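Local coordinates for DUF1881 domain-containing protein (Neurospora crassa, PDB 5Z6D) that is of unknown function but pairs a betagamma-crystallin domain with an Ig-like domain, interface interactions between the two making the calcium site inoperative, at residues Ser21-Ala26 against Asp39-Val44; Arg82-Asp87 against Val133-Glu138. The protein carries 1 engineered substitution. One frame throughout, in Å; residues are numbered along the deposited sequence.

Interaction 1: Ser21-Ala26 against Asp39-Val44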
ATOM      1  N   SER A  21       2.348  22.363 -19.573  1.00 75.15           N
ATOM      2  CA  SER A  21       3.115  21.432 -20.404  1.00 73.15           C
ATOM      3  C   SER A  21       3.103  19.990 -19.881  1.00 58.49           C
ATOM      4  O   SER A  21       2.943  19.040 -20.652  1.00 61.45           O
ATOM      5  CB  SER A  21       4.561  21.921 -20.536  1.00 77.92           C
ATOM      6  OG  SER A  21       5.282  21.142 -21.477  1.00 80.80           O
ATOM      7  N   GLY A  22       3.285  19.827 -18.576  1.00 32.45           N
ATOM      8  CA  GLY A  22       3.293  18.502 -17.976  1.00 31.74           C
ATOM      9  C   GLY A  22       4.610  17.746 -18.084  1.00 36.36           C
ATOM     10  O   GLY A  22       5.353  17.874 -19.062  1.00 39.24           O
ATOM     11  N   ASP A  23       4.888  16.950 -17.055  1.00 26.19           N
ATOM     12  CA  ASP A  23       6.046  16.057 -17.010  1.00 25.89           C
ATOM     13  C   ASP A  23       5.598  14.614 -17.246  1.00 32.78           C
ATOM     14  O   ASP A  23       4.742  14.094 -16.530  1.00 31.76           O
ATOM     15  CB  ASP A  23       6.766  16.177 -15.669  1.00 32.71           C
ATOM     16  CG  ASP A  23       7.360  17.551 -15.448  1.00 38.03           C
ATOM     17  OD1 ASP A  23       7.563  18.282 -16.443  1.00 44.62           O
ATOM     18  OD2 ASP A  23       7.635  17.899 -14.278  1.00 37.48           O
ATOM     19  N   THR A  24       6.175  13.973 -18.255  1.00 33.15           N
ATOM     20  CA  THR A  24       5.794  12.613 -18.623  1.00 27.83           C
ATOM     21  C   THR A  24       6.636  11.561 -17.892  1.00 29.03           C
ATOM     22  O   THR A  24       7.851  11.713 -17.752  1.00 33.51           O
ATOM     23  CB  THR A  24       5.917  12.411 -20.140  1.00 31.53           C
ATOM     24  OG1 THR A  24       5.140  13.409 -20.816  1.00 40.99           O
ATOM     25  CG2 THR A  24       5.434  11.031 -20.555  1.00 25.49           C
ATOM     26  N   TYR A  25       5.977  10.500 -17.429  1.00 25.01           N
ATOM     27  CA  TYR A  25       6.640   9.384 -16.747  1.00 21.98           C
ATOM     28  C   TYR A  25       6.206   8.030 -17.335  1.00 27.17           C
ATOM     29  O   TYR A  25       5.052   7.845 -17.723  1.00 26.00           O
ATOM     30  CB  TYR A  25       6.349   9.432 -15.243  1.00 22.59           C
ATOM     31  CG  TYR A  25       6.887  10.664 -14.535  1.00 24.34           C
ATOM     32  CD1 TYR A  25       8.136  10.653 -13.924  1.00 20.57           C
ATOM     33  CD2 TYR A  25       6.131  11.829 -14.460  1.00 23.61           C
ATOM     34  CE1 TYR A  25       8.621  11.768 -13.267  1.00 22.68           C
ATOM     35  CE2 TYR A  25       6.602  12.955 -13.803  1.00 26.98           C
ATOM     36  CZ  TYR A  25       7.853  12.927 -13.224  1.00 20.44           C
ATOM     37  OH  TYR A  25       8.321  14.040 -12.572  1.00 26.45           O
ATOM     38  N   ALA A  26       7.127   7.069 -17.384  1.00 24.57           N
ATOM     39  CA  ALA A  26       6.844   5.778 -18.010  1.00 25.26           C
ATOM     40  C   ALA A  26       6.667   4.655 -16.999  1.00 27.08           C
ATOM     41  O   ALA A  26       7.152   4.750 -15.875  1.00 21.58           O
ATOM     42  CB  ALA A  26       7.971   5.409 -18.982  1.00 26.44           C
ATOM     43  N   ASP A  39       3.813  19.805  -4.573  1.00 45.21           N
ATOM     44  CA  ASP A  39       4.707  20.945  -4.695  1.00 51.48           C
ATOM     45  C   ASP A  39       5.018  21.184  -6.168  1.00 52.20           C
ATOM     46  O   ASP A  39       5.495  22.252  -6.553  1.00 58.16           O
ATOM     47  CB  ASP A  39       5.992  20.719  -3.895  1.00 57.52           C
ATOM     48  CG  ASP A  39       5.729  20.546  -2.408  1.00 62.36           C
ATOM     49  OD1 ASP A  39       4.706  21.072  -1.918  1.00 62.56           O
ATOM     50  OD2 ASP A  39       6.545  19.883  -1.732  1.00 63.66           O
ATOM     51  N   LYS A  40       4.731  20.178  -6.987  1.00 39.72           N
ATOM     52  CA  LYS A  40       4.909  20.282  -8.426  1.00 42.45           C
ATOM     53  C   LYS A  40       3.595  20.043  -9.167  1.00 38.63           C
ATOM     54  O   LYS A  40       3.291  20.741 -10.132  1.00 38.57           O
ATOM     55  CB  LYS A  40       5.967  19.287  -8.924  1.00 46.22           C
ATOM     56  CG  LYS A  40       7.349  19.444  -8.307  1.00 55.34           C
ATOM     57  CD  LYS A  40       7.515  18.540  -7.094  1.00 63.99           C
ATOM     58  CE  LYS A  40       8.827  18.803  -6.371  1.00 63.96           C
ATOM     59  NZ  LYS A  40       8.855  18.134  -5.037  1.00 66.51           N
ATOM     60  N   TYR A  41       2.810  19.068  -8.708  1.00 32.74           N
ATOM     61  CA  TYR A  41       1.723  18.533  -9.532  1.00 29.79           C
ATOM     62  C   TYR A  41       0.336  18.649  -8.935  1.00 26.04           C
ATOM     63  O   TYR A  41       0.107  18.338  -7.765  1.00 24.61           O
ATOM     64  CB  TYR A  41       1.998  17.067  -9.852  1.00 24.80           C
ATOM     65  CG  TYR A  41       3.303  16.859 -10.557  1.00 25.14           C
ATOM     66  CD1 TYR A  41       3.710  17.712 -11.569  1.00 25.63           C
ATOM     67  CD2 TYR A  41       4.137  15.811 -10.204  1.00 27.06           C
ATOM     68  CE1 TYR A  41       4.908  17.523 -12.217  1.00 27.80           C
ATOM     69  CE2 TYR A  41       5.333  15.614 -10.842  1.00 28.27           C
ATOM     70  CZ  TYR A  41       5.712  16.474 -11.848  1.00 31.50           C
ATOM     71  OH  TYR A  41       6.909  16.277 -12.491  1.00 29.96           O
ATOM     72  N   PHE A  42      -0.595  19.095  -9.774  1.00 23.55           N
ATOM     73  CA  PHE A  42      -1.986  19.298  -9.388  1.00 26.35           C
ATOM     74  C   PHE A  42      -2.959  18.425 -10.190  1.00 23.71           C
ATOM     75  O   PHE A  42      -4.144  18.328  -9.835  1.00 25.48           O
ATOM     76  CB  PHE A  42      -2.378  20.769  -9.568  1.00 31.02           C
ATOM     77  CG  PHE A  42      -2.102  21.631  -8.370  1.00 41.41           C
ATOM     78  CD1 PHE A  42      -1.676  21.077  -7.177  1.00 38.17           C
ATOM     79  CD2 PHE A  42      -2.297  23.004  -8.437  1.00 50.30           C
ATOM     80  CE1 PHE A  42      -1.439  21.872  -6.072  1.00 41.25           C
ATOM     81  CE2 PHE A  42      -2.060  23.806  -7.337  1.00 54.82           C
ATOM     82  CZ  PHE A  42      -1.631  23.238  -6.152  1.00 53.66           C
ATOM     83  N   SER A  43      -2.497  17.821 -11.282  1.00 25.84           N
ATOM     84  CA  SER A  43      -3.388  16.864 -11.957  1.00 22.18           C
ATOM     85  C   SER A  43      -2.577  15.795 -12.658  1.00 22.29           C
ATOM     86  O   SER A  43      -1.362  15.923 -12.784  1.00 21.51           O
ATOM     87  CB  SER A  43      -4.338  17.571 -12.947  1.00 21.53           C
ATOM     88  OG  SER A  43      -3.630  18.351 -13.899  1.00 21.82           O
ATOM     89  N   VAL A  44      -3.227  14.719 -13.085  1.00 20.66           N
ATOM     90  CA  VAL A  44      -2.477  13.637 -13.734  1.00 21.09           C
ATOM     91  C   VAL A  44      -3.328  12.908 -14.777  1.00 20.62           C
ATOM     92  O   VAL A  44      -4.446  12.461 -14.499  1.00 22.77           O
ATOM     93  CB  VAL A  44      -1.926  12.625 -12.695  1.00 20.97           C
ATOM     94  CG1 VAL A  44      -3.048  11.989 -11.862  1.00 21.87           C
ATOM     95  CG2 VAL A  44      -1.063  11.550 -13.385  1.00 18.45           C
TER
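Tyr41 reaches across from the 39-44 segment and ends its ring between two side chains of strand 23-26, Asp23 and Tyr25. Both hydrogen bonds across the contact meet at its hydroxyl. Tyr41 OH donates to Asp23 OD2 at 2.5 Å, arriving at the carboxylate oxygen's anti lone pair, and Tyr25 OH donates in turn to Tyr41 OH at 2.6 Å. The result is a short relay, Tyr25 to Tyr41 to Asp23, in which the carboxylate would be expected to polarise both phenols. The carboxylate plane stands nearly upright to the Tyr41 ring, 83° from it, with OD2 in plane at the ring's edge. The two tyrosines approach from opposite directions, and Tyr25 CE2 comes to 4.1 Å from Tyr41 CZ.

The packing is tight on the Tyr41 side, which is buried. Its chi1 of -58°, CG anti to the carbonyl carbon, sends the hydroxyl toward strand 23-26. Lys40 CB stands 3.7 Å above the centre of the Tyr41 ring, which also stacks with Phe12. Tyr25 meets Phe83 edge-to-face. Asp23, by contrast, is exposed, so the relay ends at the solvent side. A phenylalanine in place of Tyr41 would probably keep much of the ring packing but leave Asp23 OD2 and Tyr25 OH without their shared mate.

The bonds join strand 23-26, at one edge of a three-stranded antiparallel sheet, to the loop entering strand 43-46 at its other edge. Ser43 OG bonds to Lys15 O and Phe18 N, consistent with the conserved serine that holds the folded hairpin of a betagamma-crystallin Greek key.

Interaction 2: Arg82-Asp87 against Val133-Glu138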
ATOM      1  N   ARG A  82       5.987   9.907  -2.878  1.00 17.69           N
ATOM      2  CA  ARG A  82       6.633   8.957  -3.770  1.00 19.48           C
ATOM      3  C   ARG A  82       5.582   8.331  -4.663  1.00 19.62           C
ATOM      4  O   ARG A  82       4.434   8.223  -4.257  1.00 18.91           O
ATOM      5  CB  ARG A  82       7.370   7.887  -2.960  1.00 19.72           C
ATOM      6  CG  ARG A  82       8.037   6.787  -3.773  1.00 22.89           C
ATOM      7  CD  ARG A  82       8.895   5.912  -2.861  1.00 24.07           C
ATOM      8  NE  ARG A  82       9.592   4.872  -3.609  1.00 24.65           N
ATOM      9  CZ  ARG A  82      10.238   3.859  -3.043  1.00 26.11           C
ATOM     10  NH1 ARG A  82      10.264   3.751  -1.722  1.00 29.90           N
ATOM     11  NH2 ARG A  82      10.842   2.951  -3.799  1.00 31.42           N
ATOM     12  N   PHE A  83       5.945   7.965  -5.887  1.00 15.29           N
ATOM     13  CA  PHE A  83       5.013   7.205  -6.710  1.00 14.81           C
ATOM     14  C   PHE A  83       5.730   6.247  -7.633  1.00 20.42           C
ATOM     15  O   PHE A  83       6.906   6.415  -7.922  1.00 18.48           O
ATOM     16  CB  PHE A  83       4.082   8.127  -7.523  1.00 17.62           C
ATOM     17  CG  PHE A  83       4.773   8.957  -8.595  1.00 16.46           C
ATOM     18  CD1 PHE A  83       4.999   8.442  -9.869  1.00 15.20           C
ATOM     19  CD2 PHE A  83       5.143  10.276  -8.340  1.00 19.44           C
ATOM     20  CE1 PHE A  83       5.604   9.209 -10.864  1.00 17.38           C
ATOM     21  CE2 PHE A  83       5.743  11.059  -9.336  1.00 19.04           C
ATOM     22  CZ  PHE A  83       5.974  10.524 -10.591  1.00 17.40           C
ATOM     23  N   ARG A  84       5.007   5.232  -8.080  1.00 14.34           N
ATOM     24  CA  ARG A  84       5.525   4.301  -9.064  1.00 13.63           C
ATOM     25  C   ARG A  84       4.493   4.205 -10.167  1.00 17.93           C
ATOM     26  O   ARG A  84       3.288   4.106  -9.910  1.00 17.27           O
ATOM     27  CB  ARG A  84       5.815   2.919  -8.457  1.00 16.62           C
ATOM     28  CG  ARG A  84       6.480   1.971  -9.445  1.00 21.09           C
ATOM     29  CD  ARG A  84       6.854   0.628  -8.807  1.00 23.87           C
ATOM     30  NE  ARG A  84       7.745   0.773  -7.659  1.00 25.63           N
ATOM     31  CZ  ARG A  84       8.167  -0.253  -6.923  1.00 31.30           C
ATOM     32  NH1 ARG A  84       7.762  -1.482  -7.222  1.00 27.33           N
ATOM     33  NH2 ARG A  84       8.978  -0.055  -5.890  1.00 34.45           N
ATOM     34  N   VAL A  85       4.961   4.288 -11.403  1.00 15.99           N
ATOM     35  CA  VAL A  85       4.105   4.062 -12.548  1.00 16.06           C
ATOM     36  C   VAL A  85       4.191   2.587 -12.908  1.00 19.11           C
ATOM     37  O   VAL A  85       5.289   2.066 -13.184  1.00 19.99           O
ATOM     38  CB  VAL A  85       4.507   4.921 -13.762  1.00 15.32           C
ATOM     39  CG1 VAL A  85       3.486   4.750 -14.877  1.00 18.03           C
ATOM     40  CG2 VAL A  85       4.679   6.399 -13.356  1.00 18.54           C
ATOM     41  N   VAL A  86       3.048   1.914 -12.867  1.00 17.50           N
ATOM     42  CA  VAL A  86       2.982   0.467 -13.062  1.00 17.24           C
ATOM     43  C   VAL A  86       1.977   0.088 -14.147  1.00 20.17           C
ATOM     44  O   VAL A  86       1.154   0.914 -14.579  1.00 20.25           O
ATOM     45  CB  VAL A  86       2.610  -0.264 -11.749  1.00 19.67           C
ATOM     46  CG1 VAL A  86       3.661  -0.002 -10.660  1.00 17.65           C
ATOM     47  CG2 VAL A  86       1.210   0.145 -11.283  1.00 20.98           C
ATOM     48  N   ASP A  87       2.038  -1.160 -14.599  1.00 21.24           N
ATOM     49  CA  ASP A  87       1.030  -1.671 -15.524  1.00 22.62           C
ATOM     50  C   ASP A  87      -0.352  -1.629 -14.877  1.00 19.55           C
ATOM     51  O   ASP A  87      -0.474  -1.673 -13.658  1.00 22.50           O
ATOM     52  CB  ASP A  87       1.360  -3.100 -15.959  1.00 28.41           C
ATOM     53  CG  ASP A  87       2.653  -3.183 -16.751  1.00 43.77           C
ATOM     54  OD1 ASP A  87       2.668  -2.706 -17.904  1.00 46.96           O
ATOM     55  OD2 ASP A  87       3.650  -3.725 -16.226  1.00 41.08           O
ATOM     56  N   VAL A 133       1.506  -2.203   1.676  1.00 16.57           N
ATOM     57  CA  VAL A 133       2.547  -3.086   2.199  1.00 14.20           C
ATOM     58  C   VAL A 133       3.247  -3.878   1.094  1.00 17.93           C
ATOM     59  O   VAL A 133       4.136  -4.712   1.364  1.00 19.50           O
ATOM     60  CB  VAL A 133       1.988  -4.069   3.270  1.00 16.03           C
ATOM     61  CG1 VAL A 133       1.462  -3.309   4.502  1.00 17.08           C
ATOM     62  CG2 VAL A 133       0.900  -4.962   2.688  1.00 16.64           C
ATOM     63  N   GLY A 134       2.883  -3.625  -0.160  1.00 17.94           N
ATOM     64  CA  GLY A 134       3.647  -4.231  -1.243  1.00 16.79           C
ATOM     65  C   GLY A 134       3.100  -3.859  -2.606  1.00 16.13           C
ATOM     66  O   GLY A 134       1.995  -3.318  -2.695  1.00 17.48           O
ATOM     67  N   ILE A 135       3.868  -4.114  -3.660  1.00 17.24           N
ATOM     68  CA  ILE A 135       3.382  -3.925  -5.027  1.00 15.69           C
ATOM     69  C   ILE A 135       3.719  -5.191  -5.791  1.00 19.25           C
ATOM     70  O   ILE A 135       4.870  -5.621  -5.789  1.00 23.15           O
ATOM     71  CB  ILE A 135       4.031  -2.703  -5.707  1.00 15.95           C
ATOM     72  CG1 ILE A 135       3.661  -1.419  -4.952  1.00 17.50           C
ATOM     73  CG2 ILE A 135       3.599  -2.596  -7.171  1.00 19.51           C
ATOM     74  CD1 ILE A 135       4.336  -0.142  -5.467  1.00 16.70           C
ATOM     75  N   MET A 136       2.725  -5.805  -6.417  1.00 17.56           N
ATOM     76  CA  MET A 136       2.968  -7.060  -7.123  1.00 20.27           C
ATOM     77  C   MET A 136       2.409  -7.021  -8.521  1.00 20.26           C
ATOM     78  O   MET A 136       1.201  -6.918  -8.697  1.00 22.99           O
ATOM     79  CB  MET A 136       2.357  -8.239  -6.379  1.00 23.50           C
ATOM     80  CG  MET A 136       2.608  -9.565  -7.098  1.00 27.41           C
ATOM     81  SD  MET A 136       2.081 -11.019  -6.172  1.00 28.48           S
ATOM     82  CE  MET A 136       3.214 -10.986  -4.778  1.00 26.24           C
ATOM     83  N   PRO A 137       3.290  -7.137  -9.519  1.00 25.23           N
ATOM     84  CA  PRO A 137       2.836  -7.229 -10.909  1.00 23.40           C
ATOM     85  C   PRO A 137       2.044  -8.507 -11.146  1.00 29.60           C
ATOM     86  O   PRO A 137       2.198  -9.484 -10.403  1.00 26.19           O
ATOM     87  CB  PRO A 137       4.144  -7.231 -11.708  1.00 28.50           C
ATOM     88  CG  PRO A 137       5.176  -7.729 -10.747  1.00 35.19           C
ATOM     89  CD  PRO A 137       4.756  -7.205  -9.404  1.00 31.31           C
ATOM     90  N   GLU A 138       1.192  -8.496 -12.165  1.00 28.10           N
ATOM     91  CA  GLU A 138       0.425  -9.680 -12.527  1.00 32.75           C
ATOM     92  C   GLU A 138       1.405 -10.815 -12.805  1.00 29.70           C
ATOM     93  O   GLU A 138       2.380 -10.632 -13.533  1.00 29.97           O
ATOM     94  CB  GLU A 138      -0.464  -9.392 -13.742  1.00 35.33           C
ATOM     95  CG  GLU A 138      -1.389 -10.525 -14.139  1.00 44.39           C
ATOM     96  CD  GLU A 138      -0.724 -11.521 -15.060  1.00 54.91           C
ATOM     97  OE1 GLU A 138       0.252 -11.141 -15.743  1.00 57.89           O
ATOM     98  OE2 GLU A 138      -1.172 -12.684 -15.097  1.00 60.15           O
TER
HETATM   99  O   HOH W   1       7.747  -4.214  -5.916  1.00 29.85           O
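Ile135 fits its two branches against two residues of strand 82-87, Arg84 and Val86, and no direct hydrogen bond joins the segments.

The van der Waals part has two contacts. One is apolar: Ile135 CG2 rests against Val86 CG1 at 4.3 Å. The other is a methyl over a guanidinium face, where the longer branch takes CD1 above Arg84. CD1 sits 3.9 Å from that plane, set off-centre, and is 4.1 Å from Arg84 NH1. Such a contact uses the flat side of the group and keeps its N-H bonds available at the edge. Ile135 points CG1 anti to the carbonyl carbon (chi1 -63°) and then runs extended, which is what carries CD1 out to the arginine. Thr90 and Val117 also touch the isoleucine.

The polar part works through water and through Asp30. Water 1 lies in the guanidinium plane, accepting from Arg84 NH1 at 3.0 Å and donating to Ile135 O at 3.2 Å, so one solvent molecule carries the link to the opposite backbone. The amide N of the same residue, Ile135, is hydrogen-bonded to Asp116 OD2. The stronger partner of Arg84 lies outside both segments: Asp30 OD2 forms a salt bridge with Arg84 NE, which would tend to fix the guanidinium's rotation against the methyl, and Asp30 OD1 forms one with Arg82 NE.

Strand 82-87 belongs to the betagamma-crystallin region; 131-136 is an outermost strand of a mixed sheet in the second region. This partly buried, water-bridged contact is one part of the interface between the betagamma-crystallin domain and the Ig-like domain.

Interaction 1 comes first along the chain and closes before interaction 2 opens; their centres lie about 18 Å apart. Interaction 1 stays within the betagamma-crystallin region and its three-stranded sheet, at the outer end of the molecule. Interaction 2 starts from strand 82-87, in the four-stranded sheet of that same region, and crosses to the second domain, nearer the middle of the chain. The two sheets touch directly: Tyr25 CB lies 3.9 Å from Val85 CG2. Asp39, a residue of the calcium site, falls in the 39-44 segment, though no calcium is bound to this chain in the model. Strand 82-87 thus faces two ways, with Phe83 and Val85 packing toward interaction 1 and Arg84 and Val86 facing the second domain.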